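Local coordinates for uncharacterized protein (Bacteroides ovatus, PDB 4QEY) that is of unknown function but is an all-beta protein related to the PLAT/LH2 and C2-like calcium-binding lipoproteins, at residues 12-17 and 101-106; 95-100 and 124-129. One frame throughout, in Å; residues are numbered along the deposited sequence.

Interaction 1: 12-17 and 101-106. With EDO (1,2-ethanediol), chain O.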
loop_
_atom_site.group_PDB
_atom_site.type_symbol
_atom_site.label_atom_id
_atom_site.label_comp_id
_atom_site.label_asym_id
_atom_site.label_seq_id
_atom_site.Cartn_x
_atom_site.Cartn_y
_atom_site.Cartn_z
ATOM N N VAL A 12 4.873 -10.405 12.181
ATOM C CA VAL A 12 4.685 -8.982 11.901
ATOM C C VAL A 12 4.390 -8.842 10.408
ATOM O O VAL A 12 5.295 -8.956 9.571
ATOM C CB VAL A 12 5.878 -8.086 12.355
ATOM C CG1 VAL A 12 5.646 -6.611 11.995
ATOM C CG2 VAL A 12 6.145 -8.235 13.848
ATOM N N HIS A 13 3.109 -8.648 10.084
ATOM C CA HIS A 13 2.624 -8.418 8.724
ATOM C C HIS A 13 2.805 -6.945 8.410
ATOM O O HIS A 13 2.378 -6.104 9.202
ATOM C CB HIS A 13 1.169 -8.873 8.569
ATOM C CG HIS A 13 1.008 -10.358 8.565
ATOM N ND1 HIS A 13 0.619 -11.029 7.429
ATOM C CD2 HIS A 13 1.245 -11.259 9.542
ATOM C CE1 HIS A 13 0.583 -12.309 7.757
ATOM N NE2 HIS A 13 0.950 -12.494 9.018
ATOM N N LYS A 14 3.512 -6.640 7.304
ATOM C CA LYS A 14 3.862 -5.281 6.899
ATOM C C LYS A 14 3.726 -5.113 5.398
ATOM O O LYS A 14 4.080 -6.011 4.646
ATOM C CB LYS A 14 5.309 -4.984 7.347
ATOM C CG LYS A 14 5.885 -3.602 7.019
ATOM C CD LYS A 14 7.316 -3.553 7.502
ATOM C CE LYS A 14 8.030 -2.257 7.258
ATOM N NZ LYS A 14 9.431 -2.336 7.757
ATOM N N ILE A 15 3.199 -3.965 4.963
ATOM C CA ILE A 15 3.073 -3.621 3.554
ATOM C C ILE A 15 3.654 -2.213 3.380
ATOM O O ILE A 15 3.268 -1.281 4.089
ATOM C CB ILE A 15 1.633 -3.751 2.972
ATOM C CG1 ILE A 15 1.121 -5.219 3.054
ATOM C CG2 ILE A 15 1.604 -3.255 1.518
ATOM C CD1 ILE A 15 -0.299 -5.491 2.563
ATOM N N VAL A 16 4.618 -2.085 2.456
ATOM C CA VAL A 16 5.253 -0.821 2.113
ATOM C C VAL A 16 4.806 -0.436 0.697
ATOM O O VAL A 16 4.885 -1.248 -0.237
ATOM C CB VAL A 16 6.800 -0.884 2.244
ATOM C CG1 VAL A 16 7.445 0.468 1.909
ATOM C CG2 VAL A 16 7.215 -1.337 3.637
ATOM N N VAL A 17 4.299 0.797 0.558
ATOM C CA VAL A 17 3.882 1.385 -0.709
ATOM C C VAL A 17 4.886 2.494 -1.026
ATOM O O VAL A 17 5.192 3.325 -0.165
ATOM C CB VAL A 17 2.399 1.882 -0.694
ATOM C CG1 VAL A 17 1.991 2.463 -2.049
ATOM C CG2 VAL A 17 1.447 0.752 -0.295
ATOM N N ILE A 101 6.346 -10.561 6.052
ATOM C CA ILE A 101 5.984 -11.287 7.268
ATOM C C ILE A 101 7.307 -11.479 7.985
ATOM O O ILE A 101 8.176 -12.205 7.481
ATOM C CB ILE A 101 5.163 -12.598 7.094
ATOM C CG1 ILE A 101 3.892 -12.385 6.238
ATOM C CG2 ILE A 101 4.809 -13.174 8.476
ATOM C CD1 ILE A 101 3.153 -13.708 5.819
ATOM N N ASP A 102 7.496 -10.748 9.102
ATOM C CA ASP A 102 8.719 -10.743 9.923
ATOM C C ASP A 102 9.940 -10.353 9.050
ATOM O O ASP A 102 10.967 -11.034 9.054
ATOM C CB ASP A 102 8.947 -12.092 10.642
ATOM C CG ASP A 102 7.913 -12.434 11.693
ATOM O OD1 ASP A 102 7.481 -11.516 12.423
ATOM O OD2 ASP A 102 7.604 -13.634 11.849
ATOM N N ASN A 103 9.786 -9.247 8.281
ATOM C CA ASN A 103 10.791 -8.621 7.399
ATOM C C ASN A 103 11.292 -9.597 6.272
ATOM O O ASN A 103 12.341 -9.362 5.661
ATOM C CB ASN A 103 11.988 -8.090 8.223
ATOM C CG ASN A 103 11.600 -6.959 9.163
ATOM O OD1 ASN A 103 10.833 -6.032 8.822
ATOM N ND2 ASN A 103 12.110 -7.021 10.382
ATOM N N LYS A 104 10.489 -10.630 5.958
ATOM C CA LYS A 104 10.712 -11.554 4.853
ATOM C C LYS A 104 9.649 -11.261 3.800
ATOM O O LYS A 104 8.454 -11.356 4.100
ATOM C CB LYS A 104 10.689 -13.015 5.325
ATOM N N GLU A 105 10.074 -10.831 2.596
ATOM C CA GLU A 105 9.177 -10.506 1.493
ATOM C C GLU A 105 8.374 -11.744 1.068
ATOM O O GLU A 105 8.945 -12.784 0.743
ATOM C CB GLU A 105 9.956 -9.935 0.306
ATOM C CG GLU A 105 9.058 -9.593 -0.865
ATOM C CD GLU A 105 9.770 -9.134 -2.115
ATOM O OE1 GLU A 105 10.816 -8.453 -1.997
ATOM O OE2 GLU A 105 9.254 -9.431 -3.217
ATOM N N VAL A 106 7.043 -11.610 1.076
ATOM C CA VAL A 106 6.117 -12.697 0.753
ATOM C C VAL A 106 5.320 -12.353 -0.516
ATOM O O VAL A 106 4.814 -13.258 -1.177
ATOM C CB VAL A 106 5.173 -13.022 1.943
ATOM C CG1 VAL A 106 5.955 -13.644 3.102
ATOM C CG2 VAL A 106 4.390 -11.795 2.411
HETATM C C1 EDO O . 12.436 -4.094 5.381
HETATM O O1 EDO O . 11.661 -2.971 4.977
HETATM C C2 EDO O . 11.470 -5.213 5.772
HETATM O O2 EDO O . 10.601 -4.710 6.786
HETATM O O HOH W 1 7.432 -7.270 8.780
#
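Val12 and Asp102 grip each other through two hydrogen bonds running in opposite senses. Val12 N donates to Asp102 OD1 over 2.8 Å in a nearly straight bond (175° at the hydrogen), although it meets the carboxylate from above its plane. In return Asp102 N donates to Val12 O at 2.9 Å. The carboxylate can fold back to the amide because CG lies opposite the carbonyl carbon of Asp102 and beside its own nitrogen (chi1 -66°). Val12 O is engaged further: a water donates to it at 2.8 Å and accepts from Asn103 N, and Ile101 CA-H lies against it.

One residue on, His13 and Ile101 form an antiparallel non-hydrogen-bonded pair, with CA atoms 4.7 Å apart. Their side chains run alongside each other on one face of the sheet. Ile101 CG1 sits over the imidazole, 3.9 Å from the ring centroid and 21° off its normal, a CH-pi contact. The ring is held from outside, ND1 bonding to Thr128 OG1 and NE2 to Thr9 O, two bonds that fix its rotation under the isoleucine.

Further along, the extended Lys14 chain reaches a 1,2-ethanediol, probably from the crystallisation liquor, and NZ donates to its O2 over 2.8 Å; the same O2 lies doubtfully close to Asn103 OD1.

Behind these contacts stands the turn itself: Ile101 N bonds to Lys104 O and Lys104 N to Ile101 O. Asp102 and Asn103 are thus the central residues of a type I' turn, characteristic of a tight two-residue beta-hairpin, here joining strands 92-101 and 104-114.

Interaction 2: 95-100 and 124-129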
loop_
_atom_site.group_PDB
_atom_site.type_symbol
_atom_site.label_atom_id
_atom_site.label_comp_id
_atom_site.label_asym_id
_atom_site.label_seq_id
_atom_site.Cartn_x
_atom_site.Cartn_y
_atom_site.Cartn_z
ATOM N N ILE A 95 4.668 2.658 -9.104
ATOM C CA ILE A 95 4.185 2.183 -7.804
ATOM C C ILE A 95 4.782 0.832 -7.491
ATOM O O ILE A 95 4.770 -0.051 -8.347
ATOM C CB ILE A 95 2.619 2.112 -7.803
ATOM C CG1 ILE A 95 1.956 3.510 -7.930
ATOM C CG2 ILE A 95 2.043 1.335 -6.608
ATOM C CD1 ILE A 95 2.168 4.475 -6.742
ATOM N N SER A 96 5.293 0.667 -6.266
ATOM C CA SER A 96 5.733 -0.638 -5.791
ATOM C C SER A 96 5.007 -0.920 -4.479
ATOM O O SER A 96 4.920 -0.038 -3.617
ATOM C CB SER A 96 7.251 -0.748 -5.649
ATOM O OG SER A 96 7.760 -0.115 -4.488
ATOM N N VAL A 97 4.400 -2.107 -4.378
ATOM C CA VAL A 97 3.694 -2.555 -3.176
ATOM C C VAL A 97 4.401 -3.830 -2.719
ATOM O O VAL A 97 4.344 -4.835 -3.430
ATOM C CB VAL A 97 2.170 -2.748 -3.380
ATOM C CG1 VAL A 97 1.490 -3.020 -2.050
ATOM C CG2 VAL A 97 1.530 -1.534 -4.068
ATOM N N ILE A 98 5.128 -3.773 -1.590
ATOM C CA ILE A 98 5.881 -4.938 -1.109
ATOM C C ILE A 98 5.318 -5.377 0.253
ATOM O O ILE A 98 5.230 -4.580 1.193
ATOM C CB ILE A 98 7.414 -4.700 -1.037
ATOM C CG1 ILE A 98 7.952 -4.096 -2.354
ATOM C CG2 ILE A 98 8.114 -6.015 -0.747
ATOM C CD1 ILE A 98 9.366 -3.544 -2.282
ATOM N N ALA A 99 4.948 -6.664 0.330
ATOM C CA ALA A 99 4.383 -7.300 1.511
ATOM C C ALA A 99 5.428 -8.165 2.209
ATOM O O ALA A 99 6.182 -8.902 1.558
ATOM C CB ALA A 99 3.178 -8.137 1.121
ATOM N N TYR A 100 5.479 -8.057 3.543
ATOM C CA TYR A 100 6.421 -8.773 4.394
ATOM C C TYR A 100 5.727 -9.480 5.558
ATOM O O TYR A 100 4.669 -9.043 6.013
ATOM C CB TYR A 100 7.476 -7.805 4.982
ATOM C CG TYR A 100 8.237 -6.952 3.993
ATOM C CD1 TYR A 100 7.763 -5.695 3.619
ATOM C CD2 TYR A 100 9.482 -7.350 3.507
ATOM C CE1 TYR A 100 8.475 -4.885 2.735
ATOM C CE2 TYR A 100 10.206 -6.548 2.621
ATOM C CZ TYR A 100 9.702 -5.310 2.247
ATOM O OH TYR A 100 10.384 -4.501 1.368
ATOM N N PHE A 124 -5.477 -1.239 -7.404
ATOM C CA PHE A 124 -4.630 -2.374 -7.050
ATOM C C PHE A 124 -5.013 -2.878 -5.679
ATOM O O PHE A 124 -5.594 -2.140 -4.880
ATOM C CB PHE A 124 -3.119 -2.047 -7.114
ATOM C CG PHE A 124 -2.615 -0.997 -6.164
ATOM C CD1 PHE A 124 -2.333 -1.314 -4.837
ATOM C CD2 PHE A 124 -2.385 0.303 -6.600
ATOM C CE1 PHE A 124 -1.875 -0.333 -3.944
ATOM C CE2 PHE A 124 -1.917 1.281 -5.715
ATOM C CZ PHE A 124 -1.647 0.951 -4.394
ATOM N N SER A 125 -4.686 -4.148 -5.416
ATOM C CA SER A 125 -4.936 -4.834 -4.146
ATOM C C SER A 125 -3.862 -5.874 -3.947
ATOM O O SER A 125 -3.664 -6.736 -4.817
ATOM C CB SER A 125 -6.334 -5.451 -4.125
ATOM O OG SER A 125 -6.576 -6.124 -2.903
ATOM N N VAL A 126 -3.112 -5.755 -2.839
ATOM C CA VAL A 126 -2.010 -6.672 -2.495
ATOM C C VAL A 126 -2.155 -7.096 -1.035
ATOM O O VAL A 126 -2.435 -6.267 -0.170
ATOM C CB VAL A 126 -0.613 -6.030 -2.766
ATOM C CG1 VAL A 126 0.529 -7.009 -2.480
ATOM C CG2 VAL A 126 -0.510 -5.506 -4.198
ATOM N N SER A 127 -1.952 -8.376 -0.765
ATOM C CA SER A 127 -2.055 -8.931 0.575
ATOM C C SER A 127 -0.793 -9.731 0.916
ATOM O O SER A 127 -0.058 -10.136 0.005
ATOM C CB SER A 127 -3.303 -9.805 0.677
ATOM O OG SER A 127 -3.474 -10.329 1.983
ATOM N N THR A 128 -0.534 -9.947 2.229
ATOM C CA THR A 128 0.608 -10.739 2.710
ATOM C C THR A 128 0.319 -12.236 2.602
ATOM O O THR A 128 1.257 -13.020 2.598
ATOM C CB THR A 128 0.961 -10.383 4.165
ATOM O OG1 THR A 128 -0.205 -10.540 4.978
ATOM C CG2 THR A 128 1.520 -8.971 4.325
ATOM N N THR A 129 -0.974 -12.632 2.517
ATOM C CA THR A 129 -1.415 -14.038 2.496
ATOM C C THR A 129 -2.063 -14.471 1.145
ATOM O O THR A 129 -2.777 -15.485 1.109
ATOM C CB THR A 129 -2.427 -14.268 3.630
ATOM O OG1 THR A 129 -3.544 -13.410 3.437
ATOM C CG2 THR A 129 -1.825 -14.051 5.011
#
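A chi1 of -172° turns Val97 CG1 opposite the amide nitrogen and CG2 opposite the carbonyl carbon, and each methyl thereby receives its own partner: CG1 goes to Val126, CG2 to Phe124. In Phe124 the CB already points at 95-100, and a chi1 of 63°, with CG between the nitrogen and the carbonyl carbon, swings the ring so that its CE1 and CE2 meet Val97 and Ile95. The arrangement is face-to-face packing in a beta-sandwich. Strands 95-100 and 124-127 belong to different sheets, their axes approach to 7.4 Å at only 20° from parallel, and no hydrogen bond crosses between the segments, so the join rests on van der Waals packing, mostly of side chains.

Val97 CG2 lies 3.6 Å from Phe124 CE1, approaching the ring obliquely, and Ile95 CG2 reaches CE2 of the same ring at 4.1 Å, its side chain lying roughly perpendicular to that of Phe124. Leu28 and Ile30 of strand 26-36 also touch this ring. Val97 and Val126 point at one another's sheet and pass flank to flank, with Val97 CG1 3.7 Å from Val126 CB. Replacing Val97 by an alanine would remove both methyls and would probably leave Phe124 CE1 and Val126 CB without their mates, opening a gap between the sheets.

Towards the end of 124-129 the spacing narrows: the nearest CA atoms are 7.1 Å apart at Val97 and Val126, but 5.2 Å at Ala99 and Thr128. The small Ala99 side chain suits this approach, with CB 3.7 Å from Thr128 CG2. Thr128 OG1 is committed elsewhere, to His13 and Met76. The same methyl, CG2, also rests 3.6 Å from Tyr100 O.

Overall arrangement
Interaction 1 is a surface contact at one end of the sandwich; interaction 2 is buried and lies nearer the centre of the chain, with about 9 Å between their centres. Strand 92-101 ties them together: it pairs with 13-21 in its own sheet, runs into the turn of 101-106, and faces 124-129 across the core. Their chemistry follows this placement. The exposed hairpin end relies on backbone and carboxylate hydrogen bonds, with water and a solvent molecule taking part, whereas the interior relies on apolar side chains. Thr128, which takes part in interaction 2, also touches His13 of interaction 1, a polar link between strand 13-21 and the segment that follows strand 121-127.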